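Side-chain contact in peptidylprolyl Isomerase (Naegleria fowleri, PDB 6B4P), which probably catalyses the cis-trans isomerisation of peptide bonds that precede proline, as an FKBP-type enzyme: residues A[105-108]-A[109-112]. Sequence-based numbering, arbitrary orientation.
Sequences NAIP and GLIP
The carbonyl O of Ile107 is gripped by two backbone donors. Ile111 N lies 2.9 Å from Ile107 O, in the carbonyl plane, with a nearly straight N-H...O angle of 174°. Leu110 N is equally close to Ile107 O, but it is tilted 24° from that plane and its bond is more bent. A third bond returns the other way, from Ile107 N to Ile111 O at 2.9 Å. Ile107 and Ile111 thus form an antiparallel hydrogen-bonded pair, a single bridge. Because the N-H groups of two successive residues, Leu110 and Ile111, share Ile107 O, the bridge carries a classic beta bulge. Ile107 to Leu110 form a type II beta turn, with Pro108 and Gly109 at its two corners. Gly109 has the positive phi usual at the third position of such a turn, which favours glycine. The turn lies between strands 91-96 and 117-126, in what corresponds to the 80s loop of FKBPs; in relatives this loop borders the active-site pocket. Apolar groups pack on one face of it. With chi1 at -53°, CG2 of Ile107 stands beside its own carbonyl carbon and lies alongside Leu110, touching CB at 3.9 Å and also CD2. Ile107 CB also touches Ile111 CB, at 4.1 Å. Beyond the turn, Leu110 and Ile111 rest on Phe56 of strand 55-58, while Ile107 and Ile111 touch Tyr102. Ile111 O, already bonded to Ile107 N, also receives a bent, weaker CA-H...O contact from Ala106 CA at 3.4 Å. Pro112 O is hydrogen-bonded to Ser115 OG.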
ATOM      1  N   ASN A 105      -6.606  16.523   2.259  1.00 18.72           N
ATOM      2  CA  ASN A 105      -7.761  16.133   3.049  1.00 19.91           C
ATOM      3  C   ASN A 105      -7.348  15.474   4.361  1.00 17.07           C
ATOM      4  O   ASN A 105      -6.339  14.764   4.448  1.00 19.42           O
ATOM      5  CB  ASN A 105      -8.642  15.153   2.273  1.00 20.43           C
ATOM      6  CG  ASN A 105      -9.159  15.729   0.970  1.00 30.82           C
ATOM      7  OD1 ASN A 105      -9.813  16.770   0.950  1.00 34.18           O
ATOM      8  ND2 ASN A 105      -8.866  15.049  -0.129  1.00 34.70           N
ATOM      9  N   ALA A 106      -8.175  15.681   5.377  1.00 18.13           N
ATOM     10  CA  ALA A 106      -8.145  14.868   6.577  1.00 15.00           C
ATOM     11  C   ALA A 106      -9.195  13.770   6.450  1.00 14.97           C
ATOM     12  O   ALA A 106     -10.228  13.948   5.796  1.00 20.02           O
ATOM     13  CB  ALA A 106      -8.435  15.711   7.823  1.00 21.08           C
ATOM     14  N   ILE A 107      -8.905  12.627   7.061  1.00 14.85           N
ATOM     15  CA  ILE A 107      -9.921  11.603   7.285  1.00 15.17           C
ATOM     16  C   ILE A 107     -10.190  11.656   8.781  1.00 16.89           C
ATOM     17  O   ILE A 107      -9.352  11.183   9.562  1.00 18.79           O
ATOM     18  CB  ILE A 107      -9.461  10.203   6.842  1.00 17.40           C
ATOM     19  CG1 ILE A 107      -8.955  10.203   5.397  1.00 21.84           C
ATOM     20  CG2 ILE A 107     -10.591   9.205   7.022  1.00 23.43           C
ATOM     21  CD1 ILE A 107      -9.965  10.692   4.396  1.00 24.90           C
ATOM     22  N   PRO A 108     -11.282  12.263   9.225  1.00 15.86           N
ATOM     23  CA  PRO A 108     -11.479  12.475  10.666  1.00 19.14           C
ATOM     24  C   PRO A 108     -11.341  11.181  11.457  1.00 26.72           C
ATOM     25  O   PRO A 108     -11.841  10.131  11.053  1.00 28.09           O
ATOM     26  CB  PRO A 108     -12.900  13.048  10.747  1.00 20.55           C
ATOM     27  CG  PRO A 108     -13.083  13.732   9.411  1.00 20.08           C
ATOM     28  CD  PRO A 108     -12.344  12.895   8.417  1.00 15.70           C
ATOM     29  N   GLY A 109     -10.616  11.265  12.573  1.00 30.85           N
ATOM     30  CA  GLY A 109     -10.370  10.122  13.426  1.00 35.42           C
ATOM     31  C   GLY A 109      -9.357   9.129  12.900  1.00 35.16           C
ATOM     32  O   GLY A 109      -9.131   8.100  13.548  1.00 41.80           O
ATOM     33  N   LEU A 110      -8.737   9.395  11.755  1.00 25.61           N
ATOM     34  CA  LEU A 110      -7.821   8.429  11.162  1.00 29.31           C
ATOM     35  C   LEU A 110      -6.526   9.098  10.713  1.00 27.48           C
ATOM     36  O   LEU A 110      -5.434   8.714  11.147  1.00 27.99           O
ATOM     37  CB  LEU A 110      -8.497   7.723   9.984  1.00 29.95           C
ATOM     38  CG  LEU A 110      -7.856   6.427   9.489  1.00 36.19           C
ATOM     39  CD1 LEU A 110      -8.009   5.333  10.537  1.00 33.98           C
ATOM     40  CD2 LEU A 110      -8.456   5.998   8.156  1.00 38.61           C
ATOM     41  N   ILE A 111      -6.639  10.115   9.867  1.00 18.79           N
ATOM     42  CA  ILE A 111      -5.494  10.700   9.179  1.00 21.16           C
ATOM     43  C   ILE A 111      -5.593  12.218   9.207  1.00 19.83           C
ATOM     44  O   ILE A 111      -6.594  12.783   8.739  1.00 19.72           O
ATOM     45  CB  ILE A 111      -5.420  10.189   7.734  1.00 19.78           C
ATOM     46  CG1 ILE A 111      -5.056   8.708   7.719  1.00 27.04           C
ATOM     47  CG2 ILE A 111      -4.424  10.999   6.905  1.00 28.76           C
ATOM     48  CD1 ILE A 111      -5.275   8.060   6.380  1.00 28.44           C
ATOM     49  N   PRO A 112      -4.590  12.914   9.736  1.00 19.68           N
ATOM     50  CA  PRO A 112      -4.590  14.377   9.686  1.00 20.41           C
ATOM     51  C   PRO A 112      -4.400  14.894   8.270  1.00 18.70           C
ATOM     52  O   PRO A 112      -3.870  14.215   7.386  1.00 20.41           O
ATOM     53  CB  PRO A 112      -3.393  14.766  10.566  1.00 25.16           C
ATOM     54  CG  PRO A 112      -2.909  13.496  11.192  1.00 23.97           C
ATOM     55  CD  PRO A 112      -3.369  12.369  10.341  1.00 21.25           C
TER